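Local structure of ORF 37 (Human herpesvirus 8 type M, 3FHD) at residues Val39-Gly44 and Gln51-Ser56; Asn107-Arg112 and Ala127-Met132; Gln231-Gly236 and Ile410-Gly415. The protein cuts single- and double-stranded DNA as an endonuclease and exonuclease, helping to process branched viral DNA into packaged unit-length genomes. All blocks are in the same frame, centred on the assembly; numbering follows the deposited sequence.

Contact 1: Val39-Gly44 and Gln51-Ser56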
loop_
_atom_site.group_PDB
_atom_site.type_symbol
_atom_site.label_atom_id
_atom_site.label_comp_id
_atom_site.label_asym_id
_atom_site.label_seq_id
_atom_site.Cartn_x
_atom_site.Cartn_y
_atom_site.Cartn_z
ATOM N N VAL A 39 17.216 3.199 -23.313
ATOM C CA VAL A 39 18.000 1.991 -23.555
ATOM C C VAL A 39 19.449 2.333 -23.975
ATOM O O VAL A 39 20.383 1.610 -23.631
ATOM C CB VAL A 39 17.275 1.009 -24.519
ATOM C CG1 VAL A 39 18.102 -0.258 -24.743
ATOM C CG2 VAL A 39 15.887 0.648 -23.927
ATOM N N ASP A 40 19.650 3.439 -24.688
ATOM C CA ASP A 40 21.011 3.820 -25.068
ATOM C C ASP A 40 21.822 4.425 -23.916
ATOM O O ASP A 40 23.046 4.229 -23.829
ATOM C CB ASP A 40 21.010 4.765 -26.272
ATOM C CG ASP A 40 20.466 4.107 -27.539
ATOM O OD1 ASP A 40 20.465 2.850 -27.635
ATOM O OD2 ASP A 40 20.026 4.866 -28.435
ATOM N N THR A 41 21.139 5.202 -23.084
ATOM C CA THR A 41 21.680 5.786 -21.845
ATOM C C THR A 41 22.172 4.672 -20.908
ATOM O O THR A 41 23.288 4.722 -20.400
ATOM C CB THR A 41 20.562 6.637 -21.141
ATOM O OG1 THR A 41 20.133 7.684 -22.025
ATOM C CG2 THR A 41 21.024 7.251 -19.804
ATOM N N LEU A 42 21.344 3.648 -20.714
ATOM C CA LEU A 42 21.664 2.535 -19.828
ATOM C C LEU A 42 22.703 1.561 -20.375
ATOM O O LEU A 42 23.302 0.809 -19.601
ATOM C CB LEU A 42 20.391 1.765 -19.492
ATOM C CG LEU A 42 19.335 2.564 -18.731
ATOM C CD1 LEU A 42 18.104 1.708 -18.574
ATOM C CD2 LEU A 42 19.865 3.002 -17.356
ATOM N N ASP A 43 22.901 1.580 -21.695
ATOM C CA ASP A 43 23.807 0.675 -22.399
ATOM C C ASP A 43 25.259 1.067 -22.087
ATOM O O ASP A 43 25.667 2.202 -22.347
ATOM C CB ASP A 43 23.516 0.738 -23.920
ATOM C CG ASP A 43 24.283 -0.302 -24.738
ATOM O OD1 ASP A 43 24.945 -1.200 -24.160
ATOM O OD2 ASP A 43 24.239 -0.205 -25.994
ATOM N N GLY A 44 26.019 0.144 -21.505
ATOM C CA GLY A 44 27.432 0.397 -21.200
ATOM C C GLY A 44 27.704 0.773 -19.749
ATOM O O GLY A 44 28.852 1.064 -19.399
ATOM N N GLN A 51 20.746 1.559 -11.938
ATOM C CA GLN A 51 19.836 1.816 -10.817
ATOM C C GLN A 51 19.871 3.297 -10.455
ATOM O O GLN A 51 18.818 3.908 -10.261
ATOM C CB GLN A 51 20.229 0.955 -9.610
ATOM C CG GLN A 51 19.084 0.644 -8.651
ATOM C CD GLN A 51 19.473 -0.446 -7.654
ATOM O OE1 GLN A 51 20.149 -0.179 -6.642
ATOM N NE2 GLN A 51 19.065 -1.690 -7.948
ATOM N N ALA A 52 21.078 3.861 -10.388
ATOM C CA ALA A 52 21.287 5.310 -10.203
ATOM C C ALA A 52 20.646 6.205 -11.306
ATOM O O ALA A 52 20.040 7.251 -11.010
ATOM C CB ALA A 52 22.757 5.606 -10.077
ATOM N N VAL A 53 20.790 5.806 -12.569
ATOM C CA VAL A 53 20.155 6.527 -13.665
ATOM C C VAL A 53 18.641 6.511 -13.464
ATOM O O VAL A 53 17.999 7.550 -13.559
ATOM C CB VAL A 53 20.551 5.966 -15.059
ATOM C CG1 VAL A 53 19.581 6.410 -16.144
ATOM C CG2 VAL A 53 21.959 6.412 -15.417
ATOM N N LEU A 54 18.088 5.349 -13.150
ATOM C CA LEU A 54 16.650 5.239 -12.979
ATOM C C LEU A 54 16.147 6.039 -11.764
ATOM O O LEU A 54 15.084 6.667 -11.835
ATOM C CB LEU A 54 16.233 3.764 -12.920
ATOM C CG LEU A 54 16.004 3.125 -14.299
ATOM C CD1 LEU A 54 16.125 1.635 -14.214
ATOM C CD2 LEU A 54 14.617 3.501 -14.799
ATOM N N ALA A 55 16.910 6.037 -10.668
ATOM C CA ALA A 55 16.517 6.845 -9.493
ATOM C C ALA A 55 16.462 8.330 -9.860
ATOM O O ALA A 55 15.691 9.078 -9.279
ATOM C CB ALA A 55 17.476 6.613 -8.290
ATOM N N SER A 56 17.256 8.743 -10.852
ATOM C CA SER A 56 17.226 10.135 -11.314
ATOM C C SER A 56 16.005 10.583 -12.136
ATOM O O SER A 56 15.958 11.737 -12.590
ATOM C CB SER A 56 18.502 10.488 -12.077
ATOM O OG SER A 56 18.465 9.983 -13.409
#
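The helical turns of L42 and V53 come within 7.5 Å of each other, measured between their CA atoms, close enough for the side chains to meet directly. L42 comes from segment 39-44, on helix 38-42, and V53 sits on helix 47-55, which follows it in the chain. V53 starts out toward the partner helix, whereas L42 leaves its backbone across that direction and only its tip turns inward: CD2 of L42 reaches CG1 of V53 at 3.6 Å and CB of V53 at 3.8 Å. Two short consecutive helices, joined by a tight connection, thus pack against each other in the N-terminal part of the chain; F99 of helix 83-100 also packs on L42, while A30 and L45 touch V53. T41 adds the second methyl. Its CG2 stands opposite the backbone N across the CA–CB bond (chi1 of OG1 -60°), which carries the methyl to V53 CG1 at 4.0 Å and leaves OG1 beside its own backbone N, from where it makes a weak hydrogen bond to the carbonyl O of Y37. CG1 of V53 therefore receives both partners, and it too lies anti to its backbone N (chi1 162°). One turn on, S56 OG accepts a hydrogen bond from A30 N.

Contact 2: Asn107-Arg112 and Ala127-Met132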
loop_
_atom_site.group_PDB
_atom_site.type_symbol
_atom_site.label_atom_id
_atom_site.label_comp_id
_atom_site.label_asym_id
_atom_site.label_seq_id
_atom_site.Cartn_x
_atom_site.Cartn_y
_atom_site.Cartn_z
ATOM N N ASN A 107 0.950 7.290 -25.275
ATOM C CA ASN A 107 0.009 7.332 -26.393
ATOM C C ASN A 107 -1.245 8.102 -26.033
ATOM O O ASN A 107 -1.731 8.878 -26.840
ATOM C CB ASN A 107 -0.383 5.931 -26.851
ATOM C CG ASN A 107 0.720 5.248 -27.646
ATOM O OD1 ASN A 107 1.621 5.900 -28.155
ATOM N ND2 ASN A 107 0.644 3.924 -27.750
ATOM N N PHE A 108 -1.753 7.869 -24.821
ATOM C CA PHE A 108 -2.973 8.535 -24.347
ATOM C C PHE A 108 -2.826 10.058 -24.209
ATOM O O PHE A 108 -3.711 10.804 -24.651
ATOM C CB PHE A 108 -3.483 7.935 -23.033
ATOM C CG PHE A 108 -4.842 8.491 -22.594
ATOM C CD1 PHE A 108 -6.036 7.944 -23.095
ATOM C CD2 PHE A 108 -4.919 9.559 -21.700
ATOM C CE1 PHE A 108 -7.287 8.459 -22.701
ATOM C CE2 PHE A 108 -6.156 10.086 -21.306
ATOM C CZ PHE A 108 -7.346 9.534 -21.801
ATOM N N PHE A 109 -1.731 10.514 -23.597
ATOM C CA PHE A 109 -1.444 11.932 -23.520
ATOM C C PHE A 109 -1.427 12.526 -24.905
ATOM O O PHE A 109 -2.164 13.469 -25.200
ATOM C CB PHE A 109 -0.065 12.184 -22.882
ATOM C CG PHE A 109 -0.074 12.235 -21.367
ATOM C CD1 PHE A 109 -0.599 13.337 -20.690
ATOM C CD2 PHE A 109 0.492 11.181 -20.618
ATOM C CE1 PHE A 109 -0.586 13.361 -19.279
ATOM C CE2 PHE A 109 0.520 11.206 -19.218
ATOM C CZ PHE A 109 -0.011 12.280 -18.550
ATOM N N VAL A 110 -0.581 11.974 -25.766
ATOM C CA VAL A 110 -0.443 12.522 -27.124
ATOM C C VAL A 110 -1.787 12.562 -27.880
ATOM O O VAL A 110 -2.172 13.607 -28.430
ATOM C CB VAL A 110 0.691 11.825 -27.912
ATOM C CG1 VAL A 110 0.702 12.252 -29.395
ATOM C CG2 VAL A 110 2.044 12.132 -27.277
ATOM N N ASP A 111 -2.525 11.456 -27.877
ATOM C CA ASP A 111 -3.781 11.393 -28.625
ATOM C C ASP A 111 -4.986 12.122 -28.004
ATOM O O ASP A 111 -5.786 12.715 -28.728
ATOM C CB ASP A 111 -4.177 9.942 -28.887
ATOM C CG ASP A 111 -3.175 9.200 -29.762
ATOM O OD1 ASP A 111 -2.647 9.789 -30.730
ATOM O OD2 ASP A 111 -2.932 8.005 -29.486
ATOM N N ARG A 112 -5.152 12.041 -26.686
ATOM C CA ARG A 112 -6.385 12.505 -26.048
ATOM C C ARG A 112 -6.197 13.802 -25.265
ATOM O O ARG A 112 -7.163 14.505 -24.984
ATOM C CB ARG A 112 -6.947 11.434 -25.104
ATOM C CG ARG A 112 -7.371 10.116 -25.779
ATOM C CD ARG A 112 -8.506 10.367 -26.771
ATOM N NE ARG A 112 -8.494 9.405 -27.868
ATOM C CZ ARG A 112 -9.222 9.529 -28.974
ATOM N NH1 ARG A 112 -9.157 8.590 -29.912
ATOM N NH2 ARG A 112 -10.024 10.586 -29.144
ATOM N N ALA A 127 0.386 23.146 -19.766
ATOM C CA ALA A 127 -0.866 23.774 -20.172
ATOM C C ALA A 127 -1.922 22.710 -20.562
ATOM O O ALA A 127 -3.055 22.752 -20.096
ATOM C CB ALA A 127 -0.635 24.761 -21.283
ATOM N N ALA A 128 -1.523 21.752 -21.383
ATOM C CA ALA A 128 -2.422 20.672 -21.826
ATOM C C ALA A 128 -2.876 19.797 -20.647
ATOM O O ALA A 128 -4.057 19.394 -20.565
ATOM C CB ALA A 128 -1.740 19.818 -22.900
ATOM N N CYS A 129 -1.938 19.482 -19.754
ATOM C CA CYS A 129 -2.275 18.772 -18.508
ATOM C C CYS A 129 -3.212 19.582 -17.621
ATOM O O CYS A 129 -4.122 19.025 -17.019
ATOM C CB CYS A 129 -1.017 18.360 -17.746
ATOM S SG CYS A 129 -0.153 17.048 -18.615
ATOM N N SER A 130 -3.014 20.906 -17.572
ATOM C CA SER A 130 -3.909 21.764 -16.810
ATOM C C SER A 130 -5.353 21.715 -17.318
ATOM O O SER A 130 -6.294 22.057 -16.574
ATOM C CB SER A 130 -3.410 23.211 -16.833
ATOM O OG SER A 130 -4.088 23.944 -15.828
ATOM N N GLN A 131 -5.523 21.314 -18.581
ATOM C CA GLN A 131 -6.830 21.315 -19.259
ATOM C C GLN A 131 -7.520 19.935 -19.229
ATOM O O GLN A 131 -8.621 19.764 -19.778
ATOM C CB GLN A 131 -6.659 21.817 -20.707
ATOM C CG GLN A 131 -6.323 23.302 -20.823
ATOM C CD GLN A 131 -5.739 23.689 -22.187
ATOM O OE1 GLN A 131 -6.019 23.051 -23.205
ATOM N NE2 GLN A 131 -4.927 24.752 -22.207
ATOM N N MET A 132 -6.884 18.953 -18.585
ATOM C CA MET A 132 -7.478 17.608 -18.456
ATOM C C MET A 132 -8.689 17.611 -17.529
ATOM O O MET A 132 -8.736 18.377 -16.595
ATOM C CB MET A 132 -6.466 16.594 -17.903
ATOM C CG MET A 132 -5.238 16.382 -18.745
ATOM S SD MET A 132 -4.054 15.279 -17.903
ATOM C CE MET A 132 -4.917 13.715 -18.113
#
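F109 meets C129 and M132 chiefly through one ring carbon, CE1, and helix 104-113 delivers it there. Just before it in sequence, F108 carries its ring alongside, with R112 CB 3.8 Å above one face, toward the rim; its end leans toward segment 127-132 without touching it, and H139 and I140 of helix 134-147 touch the ring. From F109 itself to R112 the helix opens into a wider pi-type turn. At F109, CG lies beside the backbone N (chi1 -86°), and the ring extends from the helix toward helix 122-130. CE1 comes 3.8 Å from SG of C129 and 4.2 Å from SD of M132. Neither sulfur sits squarely over the ring: SG is 5.0 Å from the centroid of the F109 ring and 66° off its normal, and SD approaches at nearly the same tilt. The M132 chain runs across the phenyl at about a right angle and bends at its last torsion (chi3 74°). Y90 of helix 83-100 meets the F109 ring edge-to-face, and M86 of that helix packs on both sulfur residues. Two polarisable sulfurs at one ring corner make Cys- and Met-aromatic contacts, probably carried mainly by dispersion.

Contact 3: Gln231-Gly236 and Ile410-Gly415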
loop_
_atom_site.group_PDB
_atom_site.type_symbol
_atom_site.label_atom_id
_atom_site.label_comp_id
_atom_site.label_asym_id
_atom_site.label_seq_id
_atom_site.Cartn_x
_atom_site.Cartn_y
_atom_site.Cartn_z
ATOM N N GLN A 231 -1.705 6.379 -8.114
ATOM C CA GLN A 231 -1.622 7.782 -7.722
ATOM C C GLN A 231 -3.081 8.317 -7.568
ATOM O O GLN A 231 -4.004 7.824 -8.260
ATOM C CB GLN A 231 -0.892 8.570 -8.815
ATOM C CG GLN A 231 0.520 8.046 -9.129
ATOM C CD GLN A 231 1.089 8.629 -10.425
ATOM O OE1 GLN A 231 1.838 9.615 -10.399
ATOM N NE2 GLN A 231 0.734 8.018 -11.564
ATOM N N SER A 232 -3.303 9.289 -6.690
ATOM C CA SER A 232 -4.568 10.030 -6.659
ATOM C C SER A 232 -4.754 10.919 -7.901
ATOM O O SER A 232 -3.998 11.867 -8.105
ATOM C CB SER A 232 -4.697 10.909 -5.391
ATOM O OG SER A 232 -5.752 11.876 -5.577
ATOM N N PRO A 233 -5.792 10.652 -8.732
ATOM C CA PRO A 233 -5.994 11.539 -9.895
ATOM C C PRO A 233 -6.529 12.917 -9.517
ATOM O O PRO A 233 -6.454 13.845 -10.324
ATOM C CB PRO A 233 -7.009 10.769 -10.758
ATOM C CG PRO A 233 -7.760 9.885 -9.747
ATOM C CD PRO A 233 -6.741 9.527 -8.704
ATOM N N GLN A 234 -7.076 13.061 -8.314
ATOM C CA GLN A 234 -7.696 14.322 -7.939
ATOM C C GLN A 234 -6.694 15.316 -7.356
ATOM O O GLN A 234 -6.865 16.505 -7.531
ATOM C CB GLN A 234 -8.855 14.098 -6.976
ATOM C CG GLN A 234 -10.058 13.350 -7.595
ATOM C CD GLN A 234 -10.708 14.138 -8.729
ATOM O OE1 GLN A 234 -10.065 14.476 -9.734
ATOM N NE2 GLN A 234 -11.983 14.435 -8.573
ATOM N N ASN A 235 -5.618 14.815 -6.739
ATOM C CA ASN A 235 -4.594 15.724 -6.154
ATOM C C ASN A 235 -3.139 15.502 -6.582
ATOM O O ASN A 235 -2.325 16.437 -6.553
ATOM C CB ASN A 235 -4.722 15.756 -4.620
ATOM C CG ASN A 235 -4.652 14.376 -3.995
ATOM O OD1 ASN A 235 -3.636 13.690 -4.091
ATOM N ND2 ASN A 235 -5.744 13.963 -3.349
ATOM N N GLY A 236 -2.802 14.279 -6.970
ATOM C CA GLY A 236 -1.428 13.941 -7.330
ATOM C C GLY A 236 -0.392 13.980 -6.194
ATOM O O GLY A 236 0.797 13.914 -6.468
ATOM N N ILE A 410 -13.175 4.227 -7.433
ATOM C CA ILE A 410 -14.583 3.804 -7.572
ATOM C C ILE A 410 -15.507 4.993 -7.921
ATOM O O ILE A 410 -16.473 4.824 -8.655
ATOM C CB ILE A 410 -15.087 3.112 -6.268
ATOM C CG1 ILE A 410 -14.438 1.757 -6.127
ATOM C CG2 ILE A 410 -16.665 2.963 -6.270
ATOM C CD1 ILE A 410 -14.600 1.137 -4.741
ATOM N N GLY A 411 -15.212 6.175 -7.359
ATOM C CA GLY A 411 -16.007 7.400 -7.560
ATOM C C GLY A 411 -15.874 7.928 -8.978
ATOM O O GLY A 411 -16.840 8.464 -9.551
ATOM N N LEU A 412 -14.691 7.764 -9.557
ATOM C CA LEU A 412 -14.399 8.189 -10.927
ATOM C C LEU A 412 -14.762 7.157 -11.997
ATOM O O LEU A 412 -14.909 7.530 -13.157
ATOM C CB LEU A 412 -12.922 8.594 -11.081
ATOM C CG LEU A 412 -12.535 9.913 -10.421
ATOM C CD1 LEU A 412 -11.046 10.029 -10.164
ATOM C CD2 LEU A 412 -13.077 11.098 -11.293
ATOM N N ASP A 413 -14.919 5.893 -11.613
ATOM C CA ASP A 413 -15.342 4.824 -12.536
ATOM C C ASP A 413 -16.671 5.199 -13.203
ATOM O O ASP A 413 -17.554 5.722 -12.547
ATOM C CB ASP A 413 -15.560 3.496 -11.779
ATOM C CG ASP A 413 -14.274 2.656 -11.614
ATOM O OD1 ASP A 413 -13.269 2.955 -12.288
ATOM O OD2 ASP A 413 -14.274 1.669 -10.811
ATOM N N SER A 414 -16.820 4.948 -14.507
ATOM C CA SER A 414 -18.085 5.214 -15.183
ATOM C C SER A 414 -19.102 4.170 -14.731
ATOM O O SER A 414 -18.722 3.047 -14.358
ATOM C CB SER A 414 -17.936 5.142 -16.717
ATOM O OG SER A 414 -17.474 3.858 -17.102
ATOM N N GLY A 415 -20.371 4.556 -14.732
ATOM C CA GLY A 415 -21.449 3.605 -14.508
ATOM C C GLY A 415 -22.396 4.040 -13.407
ATOM O O GLY A 415 -22.118 4.984 -12.672
#
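The turn at 231-236 faces the last residues of helix 394-412, with the CA atoms of P233 and L412 9.1 Å apart, so side chains alone bridge the gap. L412 reaches over with one branch. Its CG lies beside the backbone N and opposite the carbonyl carbon (chi1 -72°), and from there CD1 lands against the P233 ring, 3.3 Å from CG and 4.1 Å from CB. The first is shorter than usual for two carbons, so the spacing is doubtful, though the methyl lies against the ring. The two side chains slide past each other in opposite directions, the leucine methyl meeting the outer corner of the pyrrolidine. Q234 joins more loosely, with its CG 4.3 Å from the same CD1; its amide turns elsewhere, OE1 taking a hydrogen bond from NH2 of R137 on helix 134-147. The guanidinium of R137 also donates through NE to the carbonyl O of P233, and one arginine thus ties down two successive residues of the turn. H138, from helix 134-147 like R137, also packs on L412. The turn is braced internally as well: S232 OG accepts a hydrogen bond from N235 N at 3.2 Å, with an angle of 151° at the hydrogen, and the carbonyl O of S232 takes G236 N at 2.9 Å. E408, one turn back from L412, fastens the same turn to the helix, its OE2 bonding both S232 OG and Q234 N. The serine bond to the amide three residues on is an ST motif, within the connection between the short strands 230-231 and 238-240, and the apolar contact docks that connection onto the C-terminal end of helix 394-412 in this PD-(D/E)XK-type nuclease.

Overall arrangement
Along the chain the three contacts come in series, and none touches another. Contact 1 joins two short helices near the N-terminus, contact 2 joins helices 104-113 and 122-130, and contact 3 spans 174 residues. Contacts 2 and 3 are the closer pair, with centres 16 Å apart; R137 of helix 134-147 touches M132 and bonds to the turn of contact 3. The centre of contact 1 lies about 27 Å from that of contact 2 and about 32 Å from that of contact 3. Helix 83-100 reaches all three: F99, M86, and R85 and N89 bonded to Q231. Helices 83-100 and 134-147 thus connect the helical N-terminal part with the turn after strand 230-231 and helix 394-412, away from the magnesium site.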